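Local coordinates for protein L-asparagine oxygenase (Streptomyces coelicolor, PDB 2OG5) that catalyses the iron(II)- and 2-oxoglutarate-dependent 3-hydroxylation of L-asparagine, supplying (2S,3S)-3-hydroxyasparagine for the calcium-dependent lipopeptide antibiotic of this bacterium, at residues 221-224 with 225-229; 272-275 with 276-279; 281-284 with 285-289. One frame throughout, in Å; residues are numbered along the deposited sequence.

Contact 1: 221-224 with 225-229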
loop_
_atom_site.group_PDB
_atom_site.type_symbol
_atom_site.label_atom_id
_atom_site.label_comp_id
_atom_site.label_asym_id
_atom_site.label_seq_id
_atom_site.Cartn_x
_atom_site.Cartn_y
_atom_site.Cartn_z
ATOM N N ASP A 221 -27.254 -11.046 -7.166
ATOM C CA ASP A 221 -28.058 -9.918 -6.711
ATOM C C ASP A 221 -28.183 -9.865 -5.190
ATOM O O ASP A 221 -28.111 -8.788 -4.599
ATOM C CB ASP A 221 -29.458 -9.961 -7.337
ATOM C CG ASP A 221 -29.465 -9.560 -8.811
ATOM O OD1 ASP A 221 -28.460 -9.004 -9.301
ATOM O OD2 ASP A 221 -30.495 -9.797 -9.480
ATOM N N SER A 222 -28.375 -11.024 -4.566
ATOM C CA SER A 222 -28.518 -11.106 -3.111
ATOM C C SER A 222 -27.232 -10.666 -2.410
ATOM O O SER A 222 -27.285 -9.981 -1.389
ATOM C CB SER A 222 -28.926 -12.522 -2.668
ATOM O OG SER A 222 -28.032 -13.521 -3.137
ATOM N N THR A 223 -26.087 -11.061 -2.966
ATOM C CA THR A 223 -24.793 -10.646 -2.437
ATOM C C THR A 223 -24.601 -9.144 -2.610
ATOM O O THR A 223 -24.230 -8.465 -1.658
ATOM C CB THR A 223 -23.642 -11.448 -3.070
ATOM O OG1 THR A 223 -23.663 -12.776 -2.530
ATOM C CG2 THR A 223 -22.281 -10.812 -2.776
ATOM N N VAL A 224 -24.881 -8.623 -3.800
ATOM C CA VAL A 224 -24.743 -7.178 -4.035
ATOM C C VAL A 224 -25.642 -6.393 -3.076
ATOM O O VAL A 224 -25.191 -5.461 -2.418
ATOM C CB VAL A 224 -25.030 -6.793 -5.507
ATOM C CG1 VAL A 224 -25.037 -5.271 -5.686
ATOM C CG2 VAL A 224 -23.994 -7.439 -6.425
ATOM N N ASP A 225 -26.909 -6.785 -2.970
ATOM C CA ASP A 225 -27.818 -6.148 -2.014
ATOM C C ASP A 225 -27.279 -6.191 -0.579
ATOM O O ASP A 225 -27.342 -5.192 0.143
ATOM C CB ASP A 225 -29.204 -6.806 -2.059
ATOM C CG ASP A 225 -30.013 -6.414 -3.295
ATOM O OD1 ASP A 225 -29.622 -5.475 -4.024
ATOM O OD2 ASP A 225 -31.061 -7.056 -3.524
ATOM N N ALA A 226 -26.739 -7.337 -0.170
ATOM C CA ALA A 226 -26.166 -7.473 1.170
ATOM C C ALA A 226 -24.986 -6.513 1.396
ATOM O O ALA A 226 -24.886 -5.886 2.449
ATOM C CB ALA A 226 -25.731 -8.924 1.428
ATOM N N LEU A 227 -24.119 -6.377 0.396
ATOM C CA LEU A 227 -22.892 -5.589 0.551
ATOM C C LEU A 227 -23.164 -4.088 0.667
ATOM O O LEU A 227 -22.354 -3.346 1.230
ATOM C CB LEU A 227 -21.911 -5.877 -0.596
ATOM C CG LEU A 227 -21.312 -7.287 -0.617
ATOM C CD1 LEU A 227 -20.560 -7.541 -1.925
ATOM C CD2 LEU A 227 -20.408 -7.528 0.592
ATOM N N TRP A 228 -24.316 -3.645 0.155
ATOM C CA TRP A 228 -24.762 -2.251 0.311
ATOM C C TRP A 228 -25.462 -1.964 1.646
ATOM O O TRP A 228 -25.720 -0.804 1.971
ATOM C CB TRP A 228 -25.706 -1.849 -0.839
ATOM C CG TRP A 228 -25.010 -1.590 -2.134
ATOM C CD1 TRP A 228 -25.000 -2.394 -3.227
ATOM C CD2 TRP A 228 -24.217 -0.441 -2.468
ATOM N NE1 TRP A 228 -24.245 -1.828 -4.227
ATOM C CE2 TRP A 228 -23.756 -0.624 -3.786
ATOM C CE3 TRP A 228 -23.851 0.717 -1.779
ATOM C CZ2 TRP A 228 -22.947 0.310 -4.432
ATOM C CZ3 TRP A 228 -23.058 1.645 -2.423
ATOM C CH2 TRP A 228 -22.610 1.433 -3.736
ATOM N N ALA A 229 -25.770 -3.010 2.409
ATOM C CA ALA A 229 -26.501 -2.859 3.668
ATOM C C ALA A 229 -25.527 -2.650 4.829
ATOM O O ALA A 229 -24.405 -3.172 4.802
ATOM C CB ALA A 229 -27.379 -4.083 3.920
#
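Val224 and Trp228 lie side by side, one turn apart, on the short alpha-helix 221-227 of this jelly-roll oxygenase. The methyl CG1 of Val224 meets the pyrrole part of the indole at its edge, in the ring plane, with Val224 CG1 3.8 Å from Trp228 CD1. This methyl stands anti to the backbone N (chi1 174°), which turns it toward the following turn. Nearer still is a carbonyl: Trp228 CD1 lies 3.2 Å from Val224 O, which approaches the ring obliquely. A beta-branched residue suits this place because one methyl can meet the indole while the side chain also touches Leu216 and Leu219. On another flank Thr223 and Leu227 point the same way, and Thr223 CG2 rests 3.8 Å from Leu227 CD1. Behind these pairs run the i to i+4 backbone bonds: Leu227 N to Thr223 O is 2.9 Å, and the bond from Trp228 N to Val224 O stretches to 3.3 Å.

The surroundings are consistent with these residue types. Leu227 reaches Leu219 and Leu253, and the small Ala226 sits close against Ala279 of helix 274-290. The hydroxyl of Thr223 turns to Glu282 of that helix, and the indole of Trp228 makes a cation-pi contact with Arg257. Asp221 and Asp225 lie on the exposed side, where carboxylates are readily hydrated; the carboxylate carbon Asp225 CG approaches Asp221 O to 3.3 Å.

Contact 2: 272-275 with 276-279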
loop_
_atom_site.group_PDB
_atom_site.type_symbol
_atom_site.label_atom_id
_atom_site.label_comp_id
_atom_site.label_asym_id
_atom_site.label_seq_id
_atom_site.Cartn_x
_atom_site.Cartn_y
_atom_site.Cartn_z
ATOM N N VAL A 272 -22.881 -9.131 10.512
ATOM C CA VAL A 272 -23.873 -8.975 11.587
ATOM C C VAL A 272 -25.150 -9.771 11.294
ATOM O O VAL A 272 -25.972 -9.978 12.189
ATOM C CB VAL A 272 -24.209 -7.473 11.806
ATOM C CG1 VAL A 272 -25.451 -7.288 12.673
ATOM C CG2 VAL A 272 -23.016 -6.763 12.418
ATOM N N THR A 273 -25.310 -10.218 10.047
ATOM C CA THR A 273 -26.455 -11.036 9.627
ATOM C C THR A 273 -25.974 -12.237 8.814
ATOM O O THR A 273 -24.822 -12.271 8.379
ATOM C CB THR A 273 -27.416 -10.223 8.748
ATOM O OG1 THR A 273 -26.751 -9.846 7.533
ATOM C CG2 THR A 273 -27.881 -8.974 9.474
ATOM N N GLU A 274 -26.854 -13.212 8.591
ATOM C CA GLU A 274 -26.492 -14.387 7.799
ATOM C C GLU A 274 -26.262 -14.039 6.328
ATOM O O GLU A 274 -25.347 -14.580 5.710
ATOM C CB GLU A 274 -27.542 -15.503 7.917
ATOM C CG GLU A 274 -27.205 -16.775 7.111
ATOM C CD GLU A 274 -25.782 -17.284 7.344
ATOM O OE1 GLU A 274 -25.377 -17.414 8.521
ATOM O OE2 GLU A 274 -25.063 -17.555 6.353
ATOM N N ARG A 275 -27.084 -13.154 5.765
ATOM C CA ARG A 275 -26.907 -12.760 4.370
ATOM C C ARG A 275 -25.558 -12.049 4.192
ATOM O O ARG A 275 -24.894 -12.234 3.174
ATOM C CB ARG A 275 -28.073 -11.901 3.857
ATOM C CG ARG A 275 -28.178 -10.482 4.404
ATOM C CD ARG A 275 -29.062 -9.649 3.487
ATOM N NE ARG A 275 -29.296 -8.295 3.976
ATOM C CZ ARG A 275 -29.915 -7.345 3.277
ATOM N NH1 ARG A 275 -30.374 -7.586 2.052
ATOM N NH2 ARG A 275 -30.090 -6.147 3.806
ATOM N N ALA A 276 -25.157 -11.271 5.195
ATOM C CA ALA A 276 -23.847 -10.610 5.197
ATOM C C ALA A 276 -22.716 -11.638 5.193
ATOM O O ALA A 276 -21.741 -11.490 4.456
ATOM C CB ALA A 276 -23.713 -9.690 6.396
ATOM N N ALA A 277 -22.848 -12.676 6.014
ATOM C CA ALA A 277 -21.864 -13.756 6.047
ATOM C C ALA A 277 -21.738 -14.446 4.688
ATOM O O ALA A 277 -20.625 -14.681 4.215
ATOM C CB ALA A 277 -22.218 -14.770 7.132
ATOM N N GLU A 278 -22.871 -14.767 4.064
ATOM C CA GLU A 278 -22.869 -15.370 2.728
ATOM C C GLU A 278 -22.219 -14.437 1.707
ATOM O O GLU A 278 -21.470 -14.892 0.843
ATOM C CB GLU A 278 -24.291 -15.724 2.270
ATOM C CG GLU A 278 -24.352 -16.477 0.936
ATOM C CD GLU A 278 -25.755 -16.894 0.558
ATOM O OE1 GLU A 278 -26.268 -17.870 1.152
ATOM O OE2 GLU A 278 -26.347 -16.250 -0.339
ATOM N N ALA A 279 -22.529 -13.143 1.805
ATOM C CA ALA A 279 -21.989 -12.117 0.897
ATOM C C ALA A 279 -20.468 -12.044 0.967
ATOM O O ALA A 279 -19.799 -11.944 -0.069
ATOM C CB ALA A 279 -22.602 -10.751 1.205
#
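Thr273 and Ala276 meet where the chain, extended and beta-like at Thr273, enters a helix; from Glu274 onward the backbone is helical. The first full turn is closed by Ala277 N donating to Thr273 O at 3.1 Å. Glu278 N to Glu274 O and Ala279 N to Arg275 O continue the i to i+4 pattern, the latter at 2.9 Å.

Ala276 N, one of the first-turn amides that have no preceding turn to supply a carbonyl, is served by a side chain. Thr273 OG1 accepts from Ala276 N at 3.2 Å with an N-H...O angle of 152°, making Thr273 the N-cap of helix 274-290. The hydroxyl gets there by lying between its own backbone N and carbonyl carbon (chi1 64°), so that it leans over the helix start while the methyl CG2 goes off beside the backbone N. Threonine suits the position because its short side chain carries an oxygen able to fold back on the amide. The same OG1 also touches the methyl of Ala276, with Thr273 OG1 3.2 Å from Ala276 CB.

Glu231 is hydrogen-bonded to this OG1 and forms a salt bridge with NE of Arg275, whose chain runs extended from CG to NE past Ala226 and Ala229. Small residues line the packed side of the helix: Ala276 rests on Pro271, which Ala277 also touches, and Ala279 fits against Thr223, Ala226 and Leu227 of helix 221-227. Glu278 is exposed, as is Glu274, whose acidic group near the helix N-terminus would probably be favoured by the helix dipole. The chain of Glu274 bends at chi2 (49°), carrying its carboxylate along the helix toward the next turn until Glu274 OE2 is 4.1 Å from Ala277 CB; this oxygen forms a salt bridge with Arg281, two turns further along.

Contact 3: 281-284 with 285-289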
loop_
_atom_site.group_PDB
_atom_site.type_symbol
_atom_site.label_atom_id
_atom_site.label_comp_id
_atom_site.label_asym_id
_atom_site.label_seq_id
_atom_site.Cartn_x
_atom_site.Cartn_y
_atom_site.Cartn_z
ATOM N N ARG A 281 -18.467 -14.494 1.915
ATOM C CA ARG A 281 -17.948 -15.723 1.335
ATOM C C ARG A 281 -17.921 -15.628 -0.192
ATOM O O ARG A 281 -16.931 -16.000 -0.814
ATOM C CB ARG A 281 -18.758 -16.933 1.799
ATOM C CG ARG A 281 -18.488 -17.305 3.250
ATOM C CD ARG A 281 -19.058 -18.665 3.608
ATOM N NE ARG A 281 -20.514 -18.684 3.592
ATOM C CZ ARG A 281 -21.302 -18.425 4.639
ATOM N NH1 ARG A 281 -20.796 -18.112 5.831
ATOM N NH2 ARG A 281 -22.617 -18.479 4.486
ATOM N N GLU A 282 -18.985 -15.100 -0.796
ATOM C CA GLU A 282 -19.013 -14.969 -2.255
ATOM C C GLU A 282 -18.002 -13.931 -2.739
ATOM O O GLU A 282 -17.353 -14.118 -3.775
ATOM C CB GLU A 282 -20.416 -14.618 -2.777
ATOM C CG GLU A 282 -20.515 -14.786 -4.299
ATOM C CD GLU A 282 -21.841 -14.361 -4.897
ATOM O OE1 GLU A 282 -22.862 -14.349 -4.175
ATOM O OE2 GLU A 282 -21.858 -14.046 -6.109
ATOM N N LEU A 283 -17.876 -12.833 -2.001
ATOM C CA LEU A 283 -16.913 -11.794 -2.344
ATOM C C LEU A 283 -15.490 -12.345 -2.320
ATOM O O LEU A 283 -14.732 -12.146 -3.272
ATOM C CB LEU A 283 -17.056 -10.621 -1.382
ATOM C CG LEU A 283 -16.215 -9.379 -1.672
ATOM C CD1 LEU A 283 -16.615 -8.756 -2.997
ATOM C CD2 LEU A 283 -16.354 -8.370 -0.534
ATOM N N GLN A 284 -15.140 -13.058 -1.252
ATOM C CA GLN A 284 -13.832 -13.714 -1.150
ATOM C C GLN A 284 -13.570 -14.643 -2.332
ATOM O O GLN A 284 -12.476 -14.632 -2.908
ATOM C CB GLN A 284 -13.710 -14.480 0.177
ATOM C CG GLN A 284 -12.523 -15.488 0.286
ATOM C CD GLN A 284 -11.140 -14.873 0.137
ATOM O OE1 GLN A 284 -10.946 -13.684 0.366
ATOM N NE2 GLN A 284 -10.160 -15.698 -0.246
ATOM N N ALA A 285 -14.565 -15.455 -2.690
ATOM C CA ALA A 285 -14.428 -16.372 -3.819
ATOM C C ALA A 285 -14.083 -15.653 -5.117
ATOM O O ALA A 285 -13.207 -16.100 -5.854
ATOM C CB ALA A 285 -15.706 -17.192 -3.998
ATOM N N HIS A 286 -14.768 -14.545 -5.393
ATOM C CA HIS A 286 -14.539 -13.793 -6.631
ATOM C C HIS A 286 -13.233 -12.987 -6.603
ATOM O O HIS A 286 -12.581 -12.838 -7.642
ATOM C CB HIS A 286 -15.732 -12.890 -6.955
ATOM C CG HIS A 286 -16.924 -13.638 -7.465
ATOM N ND1 HIS A 286 -17.914 -14.117 -6.635
ATOM C CD2 HIS A 286 -17.272 -14.013 -8.720
ATOM C CE1 HIS A 286 -18.823 -14.751 -7.357
ATOM N NE2 HIS A 286 -18.454 -14.709 -8.623
ATOM N N PHE A 287 -12.847 -12.491 -5.432
ATOM C CA PHE A 287 -11.520 -11.878 -5.264
ATOM C C PHE A 287 -10.452 -12.907 -5.607
ATOM O O PHE A 287 -9.497 -12.626 -6.339
ATOM C CB PHE A 287 -11.245 -11.423 -3.819
ATOM C CG PHE A 287 -11.923 -10.143 -3.393
ATOM C CD1 PHE A 287 -12.270 -9.145 -4.293
ATOM C CD2 PHE A 287 -12.136 -9.919 -2.042
ATOM C CE1 PHE A 287 -12.863 -7.953 -3.839
ATOM C CE2 PHE A 287 -12.718 -8.736 -1.593
ATOM C CZ PHE A 287 -13.088 -7.770 -2.493
ATOM N N ASP A 288 -10.616 -14.117 -5.083
ATOM C CA ASP A 288 -9.643 -15.148 -5.340
ATOM C C ASP A 288 -9.551 -15.454 -6.836
ATOM O O ASP A 288 -8.457 -15.657 -7.350
ATOM C CB ASP A 288 -9.991 -16.416 -4.570
ATOM C CG ASP A 288 -8.906 -17.448 -4.657
ATOM O OD1 ASP A 288 -7.865 -17.247 -4.001
ATOM O OD2 ASP A 288 -9.099 -18.445 -5.381
ATOM N N ALA A 289 -10.697 -15.484 -7.524
ATOM C CA ALA A 289 -10.735 -15.867 -8.938
ATOM C C ALA A 289 -10.148 -14.809 -9.872
ATOM O O ALA A 289 -9.573 -15.145 -10.918
ATOM C CB ALA A 289 -12.168 -16.190 -9.358
#
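Leu283 and Phe287 form the tight, buried side of this part of helix 274-290. The leucine sets its branch point over one face of the phenyl ring in a CH-pi contact, Leu283 CG lying 4.0 Å from the centroid of the Phe287 ring. Both methyls follow it, Leu283 CD1 coming to 3.7 Å from Phe287 CZ. A branched aliphatic chain and a flat ring fit well here, against Val215 of helix 212-215, and the side chain of Phe287 is about 8 Å from that of the iron ligand His179.

The opposite character appears at Arg281, Ala285 and Asp288, which are exposed; there a small or charged side chain is easily accommodated, and Asp288 reaches out to a salt bridge with Arg208.

Between these extremes, His286 lies alongside Glu282, with carboxylate and imidazole planes 47° apart and Glu282 OE2 3.4 Å from His286 CE1. The other carboxylate oxygen, OE1, is hydrogen-bonded to Ser220 and probably to Thr223. With CG beside its own backbone N (chi1 -74°), the imidazole swings back, and His286 ND1 donates to Glu282 O at 2.9 Å, close to the ring plane but above the carbonyl plane. His286 N reaches this oxygen from the opposite face, at 3.1 Å. One carbonyl thus takes two bonds from a single residue, which fixes the rotation of the imidazole and implies that ND1 carries a proton.

How the contacts relate
Along the chain, contact 1 comes first, on helix 221-227, and contacts 2 and 3 follow in turn on helix 274-290, the one at its start and the other nearer its end. The centre of contact 1 is about 9 Å from that of contact 2 and about 14 Å from that of contact 3, which is also the spacing of contacts 2 and 3. The two helices pack against each other, alanine on alanine between contacts 1 and 2 and leucine near leucine between 1 and 3. All three lie on the same side of the chain's centre. Contacts 1 and 2 are away from the metal and substrate sites, whereas contact 3 brings the long helix toward the metal-binding histidines.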